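Local coordinates for protein lovastatin nonaketide synthase mokA (Monascus pilosus, PDB 6AD3) that makes the nonaketide dihydromonacolin L during lovastatin (monacolin K) biosynthesis, the chain here being its condensation domain, at residues Ser95-Asn100 and Arg461-Tyr466; His126-Thr131 and Leu145-Phe150; Thr216-Val221 and Ala364-Phe369. The protein carries 1 engineered substitution. One frame throughout, in Å; residues are numbered along the deposited sequence.

Contact 1: Ser95-Asn100 and Arg461-Tyr466; sequences STIFNN and RERTPY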
loop_
_atom_site.group_PDB
_atom_site.type_symbol
_atom_site.label_atom_id
_atom_site.label_comp_id
_atom_site.label_asym_id
_atom_site.label_seq_id
_atom_site.Cartn_x
_atom_site.Cartn_y
_atom_site.Cartn_z
ATOM N N SER A 95 6.384 15.385 7.150
ATOM C CA SER A 95 5.984 14.506 6.058
ATOM C C SER A 95 7.044 13.425 5.712
ATOM O O SER A 95 6.809 12.585 4.843
ATOM C CB SER A 95 5.607 15.351 4.848
ATOM O OG SER A 95 6.739 15.955 4.301
ATOM N N THR A 96 8.168 13.400 6.442
ATOM C CA THR A 96 9.128 12.322 6.350
ATOM C C THR A 96 8.469 10.963 6.644
ATOM O O THR A 96 8.885 9.931 6.099
ATOM C CB THR A 96 10.309 12.528 7.311
ATOM O OG1 THR A 96 10.867 13.850 7.118
ATOM C CG2 THR A 96 11.381 11.483 7.047
ATOM N N ILE A 97 7.393 10.984 7.421
ATOM C CA ILE A 97 6.682 9.733 7.787
ATOM C C ILE A 97 6.010 9.108 6.570
ATOM O O ILE A 97 5.557 7.972 6.636
ATOM C CB ILE A 97 5.610 9.962 8.913
ATOM C CG1 ILE A 97 4.503 10.869 8.429
ATOM C CG2 ILE A 97 6.226 10.528 10.182
ATOM C CD1 ILE A 97 3.317 10.898 9.361
ATOM N N PHE A 98 5.918 9.846 5.461
ATOM C CA PHE A 98 5.258 9.341 4.238
ATOM C C PHE A 98 6.276 8.902 3.188
ATOM O O PHE A 98 5.920 8.549 2.062
ATOM C CB PHE A 98 4.331 10.392 3.640
ATOM C CG PHE A 98 3.220 10.813 4.542
ATOM C CD1 PHE A 98 2.380 9.891 5.119
ATOM C CD2 PHE A 98 3.063 12.150 4.876
ATOM C CE1 PHE A 98 1.407 10.277 6.035
ATOM C CE2 PHE A 98 2.099 12.544 5.788
ATOM C CZ PHE A 98 1.204 11.617 6.292
ATOM N N ASN A 99 7.527 8.778 3.595
ATOM C CA ASN A 99 8.504 8.124 2.757
ATOM C C ASN A 99 8.157 6.637 2.577
ATOM O O ASN A 99 7.521 6.020 3.438
ATOM C CB ASN A 99 9.903 8.201 3.379
ATOM C CG ASN A 99 10.513 9.612 3.338
ATOM O OD1 ASN A 99 9.959 10.571 2.787
ATOM N ND2 ASN A 99 11.709 9.724 3.936
ATOM N N ASN A 100 8.600 6.077 1.451
ATOM C CA ASN A 100 8.466 4.642 1.186
ATOM C C ASN A 100 9.801 4.084 0.757
ATOM O O ASN A 100 10.503 4.680 -0.095
ATOM C CB ASN A 100 7.454 4.404 0.068
ATOM C CG ASN A 100 6.128 5.047 0.328
ATOM O OD1 ASN A 100 5.265 4.455 0.985
ATOM N ND2 ASN A 100 5.968 6.294 -0.111
ATOM N N ARG A 461 6.843 1.030 4.261
ATOM C CA ARG A 461 5.881 1.891 3.604
ATOM C C ARG A 461 5.513 3.062 4.518
ATOM O O ARG A 461 5.707 2.992 5.742
ATOM C CB ARG A 461 4.621 1.083 3.297
ATOM C CG ARG A 461 4.848 -0.014 2.293
ATOM C CD ARG A 461 3.576 -0.806 2.026
ATOM N NE ARG A 461 2.585 0.010 1.363
ATOM C CZ ARG A 461 1.367 -0.418 1.038
ATOM N NH1 ARG A 461 1.001 -1.657 1.303
ATOM N NH2 ARG A 461 0.512 0.412 0.481
ATOM N N GLU A 462 4.960 4.111 3.928
ATOM C CA GLU A 462 4.506 5.274 4.660
ATOM C C GLU A 462 3.608 4.875 5.799
ATOM O O GLU A 462 2.864 3.914 5.695
ATOM C CB GLU A 462 3.734 6.236 3.742
ATOM C CG GLU A 462 2.467 5.617 3.138
ATOM C CD GLU A 462 1.615 6.595 2.363
ATOM O OE1 GLU A 462 1.985 7.784 2.298
ATOM O OE2 GLU A 462 0.639 6.149 1.719
ATOM N N ARG A 463 3.585 5.714 6.833
ATOM C CA ARG A 463 2.574 5.590 7.882
ATOM C C ARG A 463 1.218 5.948 7.315
ATOM O O ARG A 463 1.125 6.651 6.304
ATOM C CB ARG A 463 2.881 6.520 9.055
ATOM C CG ARG A 463 4.162 6.163 9.782
ATOM C CD ARG A 463 4.339 7.026 11.033
ATOM N NE ARG A 463 5.647 6.829 11.650
ATOM C CZ ARG A 463 6.117 7.576 12.656
ATOM N NH1 ARG A 463 5.357 8.515 13.234
ATOM N NH2 ARG A 463 7.300 7.297 13.176
ATOM N N THR A 464 0.189 5.371 7.935
ATOM C CA THR A 464 -1.194 5.633 7.588
ATOM C C THR A 464 -1.979 5.770 8.893
ATOM O O THR A 464 -1.469 5.418 9.955
ATOM C CB THR A 464 -1.795 4.504 6.724
ATOM O OG1 THR A 464 -2.001 3.347 7.523
ATOM C CG2 THR A 464 -0.907 4.147 5.591
ATOM N N PRO A 465 -3.209 6.290 8.821
ATOM C CA PRO A 465 -3.949 6.569 10.043
ATOM C C PRO A 465 -4.696 5.367 10.601
ATOM O O PRO A 465 -5.347 5.477 11.658
ATOM C CB PRO A 465 -4.952 7.637 9.603
ATOM C CG PRO A 465 -5.171 7.339 8.185
ATOM C CD PRO A 465 -3.818 6.956 7.669
ATOM N N TYR A 466 -4.670 4.251 9.887
ATOM C CA TYR A 466 -5.579 3.141 10.194
ATOM C C TYR A 466 -5.193 2.374 11.481
ATOM O O TYR A 466 -4.025 2.058 11.695
ATOM C CB TYR A 466 -5.652 2.205 8.974
ATOM C CG TYR A 466 -6.131 2.941 7.761
ATOM C CD1 TYR A 466 -7.450 3.383 7.664
ATOM C CD2 TYR A 466 -5.245 3.338 6.768
ATOM C CE1 TYR A 466 -7.868 4.202 6.628
ATOM C CE2 TYR A 466 -5.674 4.125 5.710
ATOM C CZ TYR A 466 -6.983 4.588 5.670
ATOM O OH TYR A 466 -7.405 5.403 4.667
HETATM O O HOH W 1 3.052 2.668 0.427
#
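Ile97 and Arg463 cross at about a right angle, and the two branches of the isoleucine serve different flat groups. CG2 of Ile97 sits over one face of the Arg463 guanidinium, offset toward its rim and 3.8 Å from NH1 of Arg463, while CG1 covers the centre of one face of the Phe98 ring. A chi1 of 65° in Ile97, placing CG1 between the backbone N and the carbonyl carbon, makes this division possible. Arg463 is extended from CG to NE and reaches on to Ser298 O through NH1. Its backbone N donates a 3.0 Å hydrogen bond to Ile97 O, straight at 169°. Arg463 O then meets the edge of the Phe98 ring, 3.6 Å from CE1 of Phe98. The segment 461-466 follows strand 453-460, a partner of strand 100-107, and leads to strand 468-473 in another sheet, a crossover consistent with the latch between the two subdomains of condensation domains. Glu462 brings OE1 obliquely to 3.5 Å from CD1 of Phe98, with ring and carboxylate planes 77° apart; its OE2 is salt-bridged to Arg208. Glu462 N bonds to Asn100 OD1 at 3.0 Å, well above the amide's carbonyl plane. The same OD1 of Asn100 accepts from a water that in turn accepts from Arg461 NE, while NH1 of Arg461 is salt-bridged to Asp438.

Contact 2: His126-Thr131 and Leu145-Phe150; sequences HEIFRT and LAQIVF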
loop_
_atom_site.group_PDB
_atom_site.type_symbol
_atom_site.label_atom_id
_atom_site.label_comp_id
_atom_site.label_asym_id
_atom_site.label_seq_id
_atom_site.Cartn_x
_atom_site.Cartn_y
_atom_site.Cartn_z
ATOM N N HIS A 126 10.445 7.566 -18.075
ATOM C CA HIS A 126 9.177 7.862 -17.419
ATOM C C HIS A 126 9.139 9.294 -16.903
ATOM O O HIS A 126 9.892 9.672 -16.001
ATOM C CB HIS A 126 8.953 6.881 -16.272
ATOM C CG HIS A 126 8.809 5.473 -16.726
ATOM N ND1 HIS A 126 9.878 4.600 -16.816
ATOM C CD2 HIS A 126 7.789 4.875 -17.370
ATOM C CE1 HIS A 126 9.461 3.463 -17.353
ATOM N NE2 HIS A 126 8.186 3.598 -17.655
ATOM N N GLU A 127 8.189 10.042 -17.416
ATOM C CA GLU A 127 8.005 11.418 -17.027
ATOM C C GLU A 127 7.885 11.586 -15.520
ATOM O O GLU A 127 8.411 12.533 -14.965
ATOM C CB GLU A 127 6.772 11.986 -17.714
ATOM C CG GLU A 127 7.001 12.380 -19.149
ATOM C CD GLU A 127 5.744 12.858 -19.845
ATOM O OE1 GLU A 127 4.752 13.154 -19.190
ATOM O OE2 GLU A 127 5.841 13.132 -21.038
ATOM N N ILE A 128 7.180 10.672 -14.861
ATOM C CA ILE A 128 6.888 10.803 -13.431
ATOM C C ILE A 128 8.187 10.716 -12.602
ATOM O O ILE A 128 8.242 11.215 -11.504
ATOM C CB ILE A 128 5.834 9.751 -12.973
ATOM C CG1 ILE A 128 5.354 10.018 -11.544
ATOM C CG2 ILE A 128 6.377 8.340 -13.054
ATOM C CD1 ILE A 128 4.720 11.380 -11.343
ATOM N N PHE A 129 9.269 10.205 -13.212
ATOM C CA PHE A 129 10.560 10.156 -12.539
ATOM C C PHE A 129 11.410 11.372 -12.874
ATOM O O PHE A 129 12.566 11.481 -12.395
ATOM C CB PHE A 129 11.319 8.863 -12.886
ATOM C CG PHE A 129 10.627 7.609 -12.425
ATOM C CD1 PHE A 129 9.705 7.635 -11.378
ATOM C CD2 PHE A 129 10.880 6.401 -13.059
ATOM C CE1 PHE A 129 9.070 6.477 -10.965
ATOM C CE2 PHE A 129 10.271 5.237 -12.626
ATOM C CZ PHE A 129 9.352 5.268 -11.606
ATOM N N ARG A 130 10.881 12.253 -13.732
ATOM C CA ARG A 130 11.484 13.569 -13.976
ATOM C C ARG A 130 10.469 14.663 -13.739
ATOM O O ARG A 130 10.364 15.683 -14.489
ATOM C CB ARG A 130 12.134 13.667 -15.348
ATOM C CG ARG A 130 11.506 12.919 -16.439
ATOM C CD ARG A 130 12.436 12.890 -17.656
ATOM N NE ARG A 130 11.845 12.079 -18.691
ATOM C CZ ARG A 130 10.929 12.475 -19.546
ATOM N NH1 ARG A 130 10.485 11.626 -20.435
ATOM N NH2 ARG A 130 10.558 13.737 -19.612
ATOM N N THR A 131 9.704 14.466 -12.678
ATOM C CA THR A 131 8.665 15.390 -12.304
ATOM C C THR A 131 8.971 16.080 -10.972
ATOM O O THR A 131 9.317 15.444 -9.971
ATOM C CB THR A 131 7.294 14.677 -12.274
ATOM O OG1 THR A 131 6.920 14.338 -13.633
ATOM C CG2 THR A 131 6.212 15.573 -11.697
ATOM N N LEU A 145 -0.719 22.547 -5.822
ATOM C CA LEU A 145 0.579 22.093 -6.254
ATOM C C LEU A 145 0.319 21.708 -7.696
ATOM O O LEU A 145 -0.806 21.462 -8.060
ATOM C CB LEU A 145 1.018 20.876 -5.442
ATOM C CG LEU A 145 2.352 20.864 -4.706
ATOM C CD1 LEU A 145 2.567 22.079 -3.834
ATOM C CD2 LEU A 145 2.561 19.593 -3.912
ATOM N N ALA A 146 1.339 21.725 -8.535
ATOM C CA ALA A 146 1.206 21.171 -9.868
ATOM C C ALA A 146 2.429 20.356 -10.214
ATOM O O ALA A 146 3.479 20.604 -9.694
ATOM C CB ALA A 146 0.984 22.247 -10.906
ATOM N N GLN A 147 2.268 19.400 -11.112
ATOM C CA GLN A 147 3.387 18.614 -11.621
ATOM C C GLN A 147 4.136 19.405 -12.709
ATOM O O GLN A 147 3.531 19.892 -13.651
ATOM C CB GLN A 147 2.884 17.303 -12.251
ATOM C CG GLN A 147 2.005 16.461 -11.352
ATOM C CD GLN A 147 1.682 15.127 -12.000
ATOM O OE1 GLN A 147 2.527 14.232 -12.025
ATOM N NE2 GLN A 147 0.494 15.013 -12.574
ATOM N N ILE A 148 5.443 19.500 -12.564
ATOM C CA ILE A 148 6.297 20.056 -13.563
ATOM C C ILE A 148 7.118 18.958 -14.185
ATOM O O ILE A 148 7.902 18.305 -13.498
ATOM C CB ILE A 148 7.287 21.028 -12.927
ATOM C CG1 ILE A 148 6.550 22.098 -12.173
ATOM C CG2 ILE A 148 8.212 21.602 -13.982
ATOM C CD1 ILE A 148 7.412 22.766 -11.096
ATOM N N VAL A 149 6.932 18.723 -15.474
ATOM C CA VAL A 149 7.660 17.640 -16.138
ATOM C C VAL A 149 8.886 18.217 -16.787
ATOM O O VAL A 149 8.780 19.081 -17.635
ATOM C CB VAL A 149 6.795 16.921 -17.190
ATOM C CG1 VAL A 149 7.610 15.861 -17.915
ATOM C CG2 VAL A 149 5.580 16.293 -16.527
ATOM N N PHE A 150 10.050 17.784 -16.332
ATOM C CA PHE A 150 11.306 18.273 -16.834
ATOM C C PHE A 150 11.766 17.421 -18.002
ATOM O O PHE A 150 11.456 16.220 -18.079
ATOM C CB PHE A 150 12.371 18.236 -15.741
ATOM C CG PHE A 150 12.073 19.123 -14.574
ATOM C CD1 PHE A 150 12.332 20.491 -14.646
ATOM C CD2 PHE A 150 11.654 18.595 -13.375
ATOM C CE1 PHE A 150 12.069 21.319 -13.560
ATOM C CE2 PHE A 150 11.465 19.416 -12.257
ATOM C CZ PHE A 150 11.642 20.779 -12.362
HETATM O O HOH W 2 4.254 13.542 -14.220
#
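Arg130 runs past the backbone of Phe150 and turns its guanidinium so that Phe150 O lies at its edge, almost in its plane. NH2 of Arg130 donates to Phe150 O at 3.1 Å, while NE is bonded to Arg124 O, near the end of helix 112-125, and CA of Glu127 covers the centre of one guanidinium face. A chi1 of 34°, away from a staggered value, suggests some strain in this placement of Arg130. The backbone bond from Phe150 N to Arg130 O, 2.8 Å long, completes the exchange, and CD2 of Phe150 brings its ring edge to 3.4 Å from Arg130 O. Thr131 and Val149 form a non-hydrogen-bonded antiparallel pair, which joins strand 131-135 to the middle strand, 145-150, of a three-stranded sheet. With chi1 at 177°, Val149 divides its methyls: CG1 lies 3.7 Å from CG of Glu127, and CG2 lies 3.7 Å from OG1 of Thr131. That hydroxyl donates to Glu127 O at 2.7 Å, from the face of the carbonyl plane opposite the one used by Arg130 N, so two bonds hold this oxygen. A water donates to both OG1 of Thr131 and OE1 of Gln147, while CG2 of Thr131 packs 3.8 Å from CB of Gln147. The amide NE2 of Gln147 is bonded to Pro77 O.

Contact 3: Thr216-Val221 and Ala364-Phe369; sequences TENIFV and AGMGFF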
loop_
_atom_site.group_PDB
_atom_site.type_symbol
_atom_site.label_atom_id
_atom_site.label_comp_id
_atom_site.label_asym_id
_atom_site.label_seq_id
_atom_site.Cartn_x
_atom_site.Cartn_y
_atom_site.Cartn_z
ATOM N N THR A 216 7.147 -0.155 -8.072
ATOM C CA THR A 216 8.390 -0.807 -7.626
ATOM C C THR A 216 8.674 -2.099 -8.390
ATOM O O THR A 216 9.765 -2.272 -8.924
ATOM C CB THR A 216 8.353 -1.096 -6.117
ATOM O OG1 THR A 216 8.074 0.124 -5.420
ATOM C CG2 THR A 216 9.687 -1.668 -5.618
ATOM N N GLU A 217 7.632 -2.920 -8.595
ATOM C CA GLU A 217 7.764 -4.135 -9.423
ATOM C C GLU A 217 8.217 -3.754 -10.814
ATOM O O GLU A 217 9.155 -4.375 -11.378
ATOM C CB GLU A 217 6.414 -4.871 -9.496
ATOM C CG GLU A 217 5.964 -5.507 -8.176
ATOM C CD GLU A 217 4.469 -5.886 -8.134
ATOM O OE1 GLU A 217 3.956 -6.224 -7.022
ATOM O OE2 GLU A 217 3.741 -5.665 -9.126
ATOM N N ASN A 218 7.566 -2.737 -11.391
ATOM C CA ASN A 218 7.853 -2.341 -12.772
ATOM C C ASN A 218 9.324 -1.869 -12.877
ATOM O O ASN A 218 9.965 -2.098 -13.887
ATOM C CB ASN A 218 6.916 -1.231 -13.262
ATOM C CG ASN A 218 5.488 -1.703 -13.521
ATOM O OD1 ASN A 218 4.589 -0.880 -13.835
ATOM N ND2 ASN A 218 5.289 -3.008 -13.526
ATOM N N ILE A 219 9.813 -1.115 -11.885
ATOM C CA ILE A 219 11.209 -0.627 -11.941
ATOM C C ILE A 219 12.187 -1.811 -12.014
ATOM O O ILE A 219 13.141 -1.801 -12.820
ATOM C CB ILE A 219 11.531 0.252 -10.704
ATOM C CG1 ILE A 219 10.796 1.597 -10.842
ATOM C CG2 ILE A 219 13.027 0.442 -10.551
ATOM C CD1 ILE A 219 10.693 2.402 -9.565
ATOM N N PHE A 220 11.998 -2.798 -11.128
ATOM C CA PHE A 220 12.870 -3.962 -11.095
ATOM C C PHE A 220 12.819 -4.652 -12.455
ATOM O O PHE A 220 13.840 -4.995 -13.026
ATOM C CB PHE A 220 12.436 -4.946 -10.006
ATOM C CG PHE A 220 13.047 -4.705 -8.631
ATOM C CD1 PHE A 220 12.511 -3.731 -7.750
ATOM C CD2 PHE A 220 13.984 -5.619 -8.097
ATOM C CE1 PHE A 220 12.949 -3.631 -6.391
ATOM C CE2 PHE A 220 14.378 -5.535 -6.725
ATOM C CZ PHE A 220 13.738 -4.660 -5.832
ATOM N N VAL A 221 11.620 -4.889 -12.959
ATOM C CA VAL A 221 11.454 -5.592 -14.219
ATOM C C VAL A 221 12.075 -4.850 -15.418
ATOM O O VAL A 221 12.727 -5.456 -16.259
ATOM C CB VAL A 221 9.945 -5.925 -14.436
ATOM C CG1 VAL A 221 9.671 -6.294 -15.867
ATOM C CG2 VAL A 221 9.544 -7.017 -13.492
ATOM N N ALA A 364 1.556 -1.089 -17.143
ATOM C CA ALA A 364 2.961 -0.842 -17.531
ATOM C C ALA A 364 3.498 0.502 -17.030
ATOM O O ALA A 364 4.698 0.698 -16.922
ATOM C CB ALA A 364 3.099 -0.931 -19.043
ATOM N N GLY A 365 2.603 1.379 -16.641
ATOM C CA GLY A 365 2.974 2.747 -16.291
ATOM C C GLY A 365 3.683 2.824 -14.930
ATOM O O GLY A 365 3.544 1.944 -14.075
ATOM N N MET A 366 4.400 3.912 -14.726
ATOM C CA MET A 366 4.972 4.241 -13.446
ATOM C C MET A 366 4.154 5.347 -12.794
ATOM O O MET A 366 3.602 6.211 -13.473
ATOM C CB MET A 366 6.425 4.718 -13.614
ATOM C CG MET A 366 7.350 3.756 -14.322
ATOM S SD MET A 366 7.600 2.230 -13.362
ATOM C CE MET A 366 8.895 1.469 -14.341
ATOM N N GLY A 367 4.100 5.316 -11.469
ATOM C CA GLY A 367 3.563 6.389 -10.677
ATOM C C GLY A 367 2.644 5.853 -9.581
ATOM O O GLY A 367 2.708 4.661 -9.220
ATOM N N PHE A 368 1.874 6.754 -8.993
ATOM C CA PHE A 368 1.069 6.467 -7.817
ATOM C C PHE A 368 -0.383 6.243 -8.222
ATOM O O PHE A 368 -1.120 7.200 -8.440
ATOM C CB PHE A 368 1.182 7.613 -6.809
ATOM C CG PHE A 368 0.259 7.509 -5.642
ATOM C CD1 PHE A 368 -0.050 6.286 -5.081
ATOM C CD2 PHE A 368 -0.289 8.662 -5.071
ATOM C CE1 PHE A 368 -0.830 6.197 -3.937
ATOM C CE2 PHE A 368 -1.080 8.571 -3.930
ATOM C CZ PHE A 368 -1.376 7.335 -3.389
ATOM N N PHE A 369 -0.735 4.978 -8.457
ATOM C CA PHE A 369 -2.080 4.602 -8.952
ATOM C C PHE A 369 -2.921 3.968 -7.871
ATOM O O PHE A 369 -4.133 3.949 -7.985
ATOM C CB PHE A 369 -1.984 3.620 -10.098
ATOM C CG PHE A 369 -1.448 4.219 -11.365
ATOM C CD1 PHE A 369 -2.294 4.888 -12.233
ATOM C CD2 PHE A 369 -0.083 4.174 -11.665
ATOM C CE1 PHE A 369 -1.802 5.418 -13.422
ATOM C CE2 PHE A 369 0.400 4.699 -12.851
ATOM C CZ PHE A 369 -0.455 5.291 -13.738
#
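Helix 213-227 begins directly after Asp212, probably the aspartate of the HHxxxDG motif of condensation domains, here with Arg208 at the second histidine position, and its first turns pack against the loop that joins helix 360-364 to strand 371-377. The evidence for the packing lies mainly in Met366. Its CE is 3.5 Å from CB of Asn218, 3.7 Å from the backbone N of Ile219 and 4.0 Å from CG1 of Ile219, so the terminal methyl is lodged against two successive residues of one helical turn. SD of Met366 also comes within 3.5 Å of CB of Asn218. The bend that brings the thioether there is at chi2, -65°; beyond it CE lies anti to CB, reaching straight out to the helix. Ile219 and Met366 meet at a slant, through CG1 on the helix side and the SD-CE end on the loop side. Asn218 points its CB toward the loop, and its amide ends beside the carbonyls of Ala364 and Gly365, though which end faces them is not secure; Arg357 donates to the carbonyl of Gly365. The link joins a helix that follows the motif in the N-terminal part of the domain to a loop of the C-terminal part. Further along the loop, Gly367 adopts phi 135° and psi -166°, where a side chain would be forced against the carbonyl oxygen of Met366. Two bonds from the start of the helix region hold the loop as well: Thr215 OG1 to Gly367 O, and Asp212 OD2 to Phe369 N.

How the contacts relate
From the N terminus, 95-100 comes first but waits for 461-466: contact 1 joins the loop before strand 100-107 to the loop leaving strand 453-460, closing a span of 360 residues that encloses both others. Within it, contact 2 closes early, across 13 residues, and ties the turn after helix 112-125 to the middle strand of the three-stranded sheet. Contact 3 follows in series, joining helix 213-227 to the loop before strand 371-377. Contacts 2 and 3 touch: CD2 of His126 lies 3.3 Å from CG of Met366, and CZ of Phe129 3.8 Å from CD1 of Ile219. Contact 1 stands apart, its nearest atoms about 6 Å from contact 3 and about 10 Å from contact 2.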